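Local coordinates for putative modulator of DNA gyrase (Bacteroides thetaiotaomicron, PDB 1VPB), which is of uncertain function but belongs to the peptidase U62 (PmbA/TldD) family and is probably a metallopeptidase, at residues K19-L30 against Y174-E184. Numbering follows the deposited sequence.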
ATOM      1  N   LYS A  19     -23.500   9.010  18.876  1.00 38.63           N
ATOM      2  CA  LYS A  19     -22.767   9.281  20.105  1.00 40.11           C
ATOM      3  C   LYS A  19     -23.188   8.329  21.230  1.00 40.61           C
ATOM      4  O   LYS A  19     -22.375   7.855  21.981  1.00 38.36           O
ATOM      5  CB  LYS A  19     -22.889  10.736  20.543  1.00 42.91           C
ATOM      6  CG  LYS A  19     -22.232  11.687  19.539  1.00 42.38           C
ATOM      7  CD  LYS A  19     -22.419  13.141  19.956  1.00 45.59           C
ATOM      8  CE  LYS A  19     -21.814  14.061  18.923  1.00 53.47           C
ATOM      9  NZ  LYS A  19     -21.925  15.498  19.346  1.00 49.65           N
ATOM     10  N   LYS A  20     -24.484   8.069  21.330  1.00 40.20           N
ATOM     11  CA  LYS A  20     -24.960   7.141  22.345  1.00 41.07           C
ATOM     12  C   LYS A  20     -24.372   5.752  22.109  1.00 40.71           C
ATOM     13  O   LYS A  20     -24.065   5.058  23.079  1.00 39.48           O
ATOM     14  CB  LYS A  20     -26.483   7.090  22.335  1.00 43.01           C
ATOM     15  CG  LYS A  20     -27.064   8.250  23.108  1.00 52.09           C
ATOM     16  N   LEU A  21     -24.164   5.380  20.843  1.00 39.12           N
ATOM     17  CA  LEU A  21     -23.608   4.044  20.557  1.00 39.82           C
ATOM     18  C   LEU A  21     -22.154   3.996  21.021  1.00 39.59           C
ATOM     19  O   LEU A  21     -21.718   3.024  21.677  1.00 36.60           O
ATOM     20  CB  LEU A  21     -23.699   3.718  19.085  1.00 39.15           C
ATOM     21  CG  LEU A  21     -22.920   2.452  18.634  1.00 44.15           C
ATOM     22  CD1 LEU A  21     -23.561   1.267  19.273  1.00 43.43           C
ATOM     23  CD2 LEU A  21     -22.906   2.346  17.138  1.00 48.76           C
ATOM     24  N   ALA A  22     -21.415   5.072  20.769  1.00 36.49           N
ATOM     25  CA  ALA A  22     -20.016   5.131  21.251  1.00 34.46           C
ATOM     26  C   ALA A  22     -19.932   5.125  22.757  1.00 34.54           C
ATOM     27  O   ALA A  22     -19.064   4.459  23.339  1.00 35.14           O
ATOM     28  CB  ALA A  22     -19.314   6.322  20.704  1.00 38.40           C
ATOM     29  N   GLN A  23     -20.862   5.817  23.423  1.00 34.77           N
ATOM     30  CA  GLN A  23     -20.875   5.915  24.855  1.00 37.04           C
ATOM     31  C   GLN A  23     -21.241   4.546  25.445  1.00 34.85           C
ATOM     32  O   GLN A  23     -20.685   4.149  26.471  1.00 37.41           O
ATOM     33  CB  GLN A  23     -21.877   7.001  25.298  1.00 39.61           C
ATOM     34  CG  GLN A  23     -21.381   8.444  25.058  1.00 45.32           C
ATOM     35  CD  GLN A  23     -22.551   9.457  24.990  1.00 50.48           C
ATOM     36  OE1 GLN A  23     -23.673   9.167  25.477  1.00 49.67           O
ATOM     37  NE2 GLN A  23     -22.301  10.608  24.360  1.00 49.11           N
ATOM     38  N   TRP A  24     -22.152   3.846  24.785  1.00 36.61           N
ATOM     39  CA  TRP A  24     -22.565   2.493  25.209  1.00 36.87           C
ATOM     40  C   TRP A  24     -21.357   1.543  25.118  1.00 35.39           C
ATOM     41  O   TRP A  24     -21.067   0.818  26.075  1.00 35.49           O
ATOM     42  CB  TRP A  24     -23.695   1.992  24.343  1.00 37.11           C
ATOM     43  CG  TRP A  24     -23.944   0.528  24.590  1.00 38.98           C
ATOM     44  CD1 TRP A  24     -24.764  -0.013  25.526  1.00 46.93           C
ATOM     45  CD2 TRP A  24     -23.298  -0.568  23.933  1.00 36.66           C
ATOM     46  NE1 TRP A  24     -24.681  -1.384  25.494  1.00 45.68           N
ATOM     47  CE2 TRP A  24     -23.806  -1.753  24.502  1.00 43.27           C
ATOM     48  CE3 TRP A  24     -22.388  -0.667  22.878  1.00 39.07           C
ATOM     49  CZ2 TRP A  24     -23.390  -3.018  24.090  1.00 41.87           C
ATOM     50  CZ3 TRP A  24     -21.985  -1.918  22.461  1.00 42.48           C
ATOM     51  CH2 TRP A  24     -22.478  -3.082  23.074  1.00 39.17           C
ATOM     52  N   ALA A  25     -20.585   1.653  24.037  1.00 35.21           N
ATOM     53  CA  ALA A  25     -19.413   0.790  23.835  1.00 35.34           C
ATOM     54  C   ALA A  25     -18.357   1.048  24.884  1.00 33.83           C
ATOM     55  O   ALA A  25     -17.765   0.098  25.397  1.00 35.33           O
ATOM     56  CB  ALA A  25     -18.838   0.931  22.432  1.00 33.16           C
ATOM     57  N   MET A  26     -18.119   2.333  25.217  1.00 34.05           N
ATOM     58  CA  MET A  26     -17.182   2.682  26.284  1.00 32.82           C
ATOM     59  C   MET A  26     -17.610   2.015  27.597  1.00 33.93           C
ATOM     60  O   MET A  26     -16.828   1.378  28.316  1.00 32.85           O
ATOM     61  CB  MET A  26     -17.127   4.207  26.434  1.00 33.87           C
ATOM     62  CG  MET A  26     -16.360   4.658  27.609  1.00 34.70           C
ATOM     63  SD  MET A  26     -14.607   4.290  27.473  1.00 35.73           S
ATOM     64  CE  MET A  26     -14.199   5.703  26.487  1.00 38.05           C
ATOM     65  N   ASP A  27     -18.877   2.237  27.949  1.00 35.33           N
ATOM     66  CA  ASP A  27     -19.420   1.724  29.203  1.00 33.44           C
ATOM     67  C   ASP A  27     -19.313   0.195  29.237  1.00 34.09           C
ATOM     68  O   ASP A  27     -18.929  -0.360  30.273  1.00 36.49           O
ATOM     69  CB  ASP A  27     -20.859   2.222  29.375  1.00 37.48           C
ATOM     70  CG  ASP A  27     -21.537   1.624  30.572  1.00 49.33           C
ATOM     71  OD1 ASP A  27     -21.220   2.088  31.693  1.00 58.08           O
ATOM     72  OD2 ASP A  27     -22.375   0.700  30.466  1.00 59.97           O
ATOM     73  N   TYR A  28     -19.628  -0.447  28.138  1.00 34.82           N
ATOM     74  CA  TYR A  28     -19.601  -1.917  28.060  1.00 33.85           C
ATOM     75  C   TYR A  28     -18.170  -2.390  28.287  1.00 34.04           C
ATOM     76  O   TYR A  28     -17.913  -3.332  29.077  1.00 33.47           O
ATOM     77  CB  TYR A  28     -20.131  -2.390  26.710  1.00 36.55           C
ATOM     78  CG  TYR A  28     -20.252  -3.908  26.666  1.00 37.82           C
ATOM     79  CD1 TYR A  28     -21.359  -4.569  27.207  1.00 42.16           C
ATOM     80  CD2 TYR A  28     -19.201  -4.659  26.171  1.00 38.94           C
ATOM     81  CE1 TYR A  28     -21.426  -5.967  27.206  1.00 41.45           C
ATOM     82  CE2 TYR A  28     -19.260  -6.026  26.155  1.00 39.60           C
ATOM     83  CZ  TYR A  28     -20.365  -6.673  26.687  1.00 43.31           C
ATOM     84  OH  TYR A  28     -20.311  -8.062  26.660  1.00 46.96           O
ATOM     85  N   ALA A  29     -17.212  -1.764  27.604  1.00 34.34           N
ATOM     86  CA  ALA A  29     -15.808  -2.154  27.811  1.00 33.35           C
ATOM     87  C   ALA A  29     -15.364  -2.010  29.285  1.00 32.39           C
ATOM     88  O   ALA A  29     -14.661  -2.860  29.851  1.00 32.92           O
ATOM     89  CB  ALA A  29     -14.886  -1.299  26.884  1.00 37.87           C
ATOM     90  N   LEU A  30     -15.738  -0.890  29.927  1.00 31.59           N
ATOM     91  CA  LEU A  30     -15.340  -0.602  31.288  1.00 32.05           C
ATOM     92  C   LEU A  30     -15.993  -1.531  32.304  1.00 33.47           C
ATOM     93  O   LEU A  30     -15.340  -1.911  33.291  1.00 36.01           O
ATOM     94  CB  LEU A  30     -15.663   0.835  31.655  1.00 32.61           C
ATOM     95  CG  LEU A  30     -14.794   1.894  30.926  1.00 31.75           C
ATOM     96  CD1 LEU A  30     -15.374   3.292  31.228  1.00 36.71           C
ATOM     97  CD2 LEU A  30     -13.325   1.783  31.206  1.00 36.60           C
ATOM     98  N   TYR A 174     -15.708  10.978  16.318  1.00 32.08           N
ATOM     99  CA  TYR A 174     -16.125  11.235  17.679  1.00 31.49           C
ATOM    100  C   TYR A 174     -15.276  10.369  18.576  1.00 34.76           C
ATOM    101  O   TYR A 174     -15.280   9.139  18.370  1.00 34.66           O
ATOM    102  CB  TYR A 174     -17.583  10.892  17.838  1.00 34.55           C
ATOM    103  CG  TYR A 174     -18.162  11.086  19.198  1.00 35.06           C
ATOM    104  CD1 TYR A 174     -18.320  12.354  19.757  1.00 34.10           C
ATOM    105  CD2 TYR A 174     -18.634  10.013  19.936  1.00 35.46           C
ATOM    106  CE1 TYR A 174     -18.879  12.540  21.030  1.00 36.65           C
ATOM    107  CE2 TYR A 174     -19.222  10.176  21.189  1.00 35.71           C
ATOM    108  CZ  TYR A 174     -19.379  11.459  21.739  1.00 38.56           C
ATOM    109  OH  TYR A 174     -19.958  11.626  23.004  1.00 38.73           O
ATOM    110  N   ARG A 175     -14.673  10.984  19.582  0.50 32.05           N
ATOM    111  CA  ARG A 175     -13.648  10.326  20.389  0.50 33.49           C
ATOM    112  C   ARG A 175     -14.091  10.399  21.840  0.50 34.06           C
ATOM    113  O   ARG A 175     -14.625  11.429  22.291  0.50 32.67           O
ATOM    114  CB  ARG A 175     -12.328  11.047  20.141  0.50 36.52           C
ATOM    115  CG  ARG A 175     -11.209  10.692  21.074  0.50 42.73           C
ATOM    116  CD  ARG A 175      -9.818  10.489  20.421  0.50 51.78           C
ATOM    117  NE  ARG A 175      -9.674   9.123  19.962  0.50 54.93           N
ATOM    118  CZ  ARG A 175      -9.801   8.056  20.735  0.50 54.25           C
ATOM    119  NH1 ARG A 175      -9.996   8.191  22.030  0.50 60.04           N
ATOM    120  NH2 ARG A 175      -9.693   6.843  20.221  0.50 43.33           N
ATOM    121  N   LEU A 176     -13.878   9.294  22.581  1.00 34.06           N
ATOM    122  CA  LEU A 176     -14.105   9.228  23.993  1.00 33.61           C
ATOM    123  C   LEU A 176     -12.917   8.533  24.650  1.00 33.52           C
ATOM    124  O   LEU A 176     -12.394   7.558  24.080  1.00 31.88           O
ATOM    125  CB  LEU A 176     -15.347   8.370  24.277  1.00 34.44           C
ATOM    126  CG  LEU A 176     -16.702   8.863  23.809  1.00 34.41           C
ATOM    127  CD1 LEU A 176     -17.794   7.780  24.062  1.00 37.04           C
ATOM    128  CD2 LEU A 176     -17.045  10.161  24.465  1.00 39.55           C
ATOM    129  N   ILE A 177     -12.489   9.036  25.789  1.00 31.91           N
ATOM    130  CA  ILE A 177     -11.435   8.413  26.592  1.00 31.46           C
ATOM    131  C   ILE A 177     -11.947   8.324  27.998  1.00 33.44           C
ATOM    132  O   ILE A 177     -12.517   9.275  28.506  1.00 32.27           O
ATOM    133  CB  ILE A 177     -10.104   9.141  26.486  1.00 31.54           C
ATOM    134  CG1 ILE A 177      -9.707   9.345  25.013  1.00 32.16           C
ATOM    135  CG2 ILE A 177      -9.022   8.429  27.250  1.00 33.16           C
ATOM    136  CD1 ILE A 177      -8.411  10.154  24.882  1.00 35.68           C
ATOM    137  N   SER A 178     -11.779   7.165  28.663  1.00 31.13           N
ATOM    138  CA  SER A 178     -12.471   6.930  29.923  1.00 32.54           C
ATOM    139  C   SER A 178     -12.106   7.777  31.152  1.00 34.42           C
ATOM    140  O   SER A 178     -12.782   7.663  32.186  1.00 37.54           O
ATOM    141  CB  SER A 178     -12.287   5.434  30.307  1.00 33.27           C
ATOM    142  OG  SER A 178     -10.949   5.076  30.409  1.00 32.61           O
ATOM    143  N   ASN A 179     -11.001   8.494  31.105  1.00 33.37           N
ATOM    144  CA  ASN A 179     -10.614   9.405  32.181  1.00 32.84           C
ATOM    145  C   ASN A 179     -11.025  10.871  31.856  1.00 35.93           C
ATOM    146  O   ASN A 179     -10.459  11.796  32.461  1.00 37.26           O
ATOM    147  CB  ASN A 179      -9.158   9.294  32.542  1.00 37.43           C
ATOM    148  CG  ASN A 179      -8.230   9.795  31.453  1.00 31.58           C
ATOM    149  OD1 ASN A 179      -8.694   9.947  30.318  1.00 33.50           O
ATOM    150  ND2 ASN A 179      -6.964  10.098  31.824  1.00 34.97           N
ATOM    151  N   GLY A 180     -11.992  11.029  30.988  1.00 38.46           N
ATOM    152  CA  GLY A 180     -12.735  12.290  30.898  1.00 40.36           C
ATOM    153  C   GLY A 180     -12.420  13.117  29.665  1.00 43.79           C
ATOM    154  O   GLY A 180     -12.342  14.346  29.712  1.00 45.39           O
ATOM    155  N   PHE A 181     -12.317  12.466  28.532  1.00 35.79           N
ATOM    156  CA  PHE A 181     -12.234  13.173  27.255  1.00 35.44           C
ATOM    157  C   PHE A 181     -13.414  12.867  26.339  1.00 37.97           C
ATOM    158  O   PHE A 181     -13.816  11.705  26.193  1.00 33.07           O
ATOM    159  CB  PHE A 181     -10.946  12.888  26.529  1.00 33.59           C
ATOM    160  CG  PHE A 181     -10.802  13.723  25.254  1.00 33.73           C
ATOM    161  CD1 PHE A 181     -10.598  15.110  25.366  1.00 37.54           C
ATOM    162  CD2 PHE A 181     -10.953  13.183  24.020  1.00 34.80           C
ATOM    163  CE1 PHE A 181     -10.520  15.893  24.196  1.00 36.32           C
ATOM    164  CE2 PHE A 181     -10.881  13.950  22.834  1.00 35.90           C
ATOM    165  CZ  PHE A 181     -10.704  15.328  22.944  1.00 37.57           C
ATOM    166  N   GLU A 182     -13.998  13.917  25.712  1.00 34.85           N
ATOM    167  CA  GLU A 182     -14.936  13.773  24.654  1.00 33.52           C
ATOM    168  C   GLU A 182     -14.598  14.828  23.593  1.00 35.73           C
ATOM    169  O   GLU A 182     -14.436  16.029  23.934  1.00 36.74           O
ATOM    170  CB  GLU A 182     -16.382  13.996  25.180  1.00 36.81           C
ATOM    171  CG  GLU A 182     -17.432  13.979  24.113  1.00 36.88           C
ATOM    172  CD  GLU A 182     -18.799  14.391  24.601  1.00 43.88           C
ATOM    173  OE1 GLU A 182     -18.824  15.272  25.498  1.00 45.46           O
ATOM    174  OE2 GLU A 182     -19.799  13.862  24.070  1.00 39.17           O
ATOM    175  N   GLY A 183     -14.458  14.403  22.367  1.00 33.38           N
ATOM    176  CA  GLY A 183     -14.103  15.320  21.272  1.00 35.91           C
ATOM    177  C   GLY A 183     -14.662  14.931  19.955  1.00 35.73           C
ATOM    178  O   GLY A 183     -14.951  13.773  19.708  1.00 33.91           O
ATOM    179  N   GLU A 184     -14.828  15.910  19.059  1.00 32.55           N
ATOM    180  CA  GLU A 184     -15.308  15.569  17.748  1.00 33.99           C
ATOM    181  C   GLU A 184     -14.730  16.497  16.706  1.00 36.72           C
ATOM    182  O   GLU A 184     -14.344  17.648  17.015  1.00 35.13           O
ATOM    183  CB  GLU A 184     -16.795  15.516  17.644  1.00 40.66           C
ATOM    184  CG  GLU A 184     -17.549  16.764  17.771  1.00 43.88           C
ATOM    185  CD  GLU A 184     -19.051  16.493  17.562  1.00 48.92           C
ATOM    186  OE1 GLU A 184     -19.489  15.914  16.537  1.00 57.00           O
ATOM    187  OE2 GLU A 184     -19.749  16.838  18.477  1.00 49.98           O
TER
HETATM  188  O   HOH W   1     -21.289  15.976  21.831  1.00 49.93           O
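Lys19, Ala22, Gln23 and Met26 of helix 16-31 lie on Tyr174, Leu176 and Ser178 of a beta hairpin that turns through a G1 bulge, in which Gly180 N and Phe181 N both hydrogen-bond to Ile177 O. The helix segment runs at 25° to strand 174-177, its axis 9.3 Å away; Tyr174, Leu176 and Ser178 point toward it and Ile177 away, so it covers one face of the antiparallel sheet, in which strand 36-52 flanks the hairpin. Aromatic contact comes first: the extended Lys19 chain crosses the Tyr174 ring, Lys19 CG standing 3.6 Å from the ring centroid and 11° off the normal, a CH-pi contact, while Ala22 CB meets the ring edge in plane. Apolar packing continues with Leu176, whose CD1 lies 4.0 Å from Ala22 CB, and with Met26, whose chain bends at chi2 and chi3 to bring CE within 3.6 Å of Leu176 CB. Leu30 and Met26 SD pack on Ser178 CB; Ser178 OG bonds to Ala37 N. Among the polar links, Gln23 NE2 donates in its amide plane to Tyr174 OH (2.9 Å), and that hydroxyl donates to Glu182 OE2 at 2.5 Å, a length short enough to be treated with some doubt. A leucine in place of Tyr174 would probably leave the Gln23 amide and the Glu182 carboxylate without their shared hydroxyl and Lys19 without its ring face. Beyond the ring, Lys19 NZ forms a salt bridge with Glu184 OE2 (2.7 Å), approaching on the syn side, 28° out of the carboxylate plane.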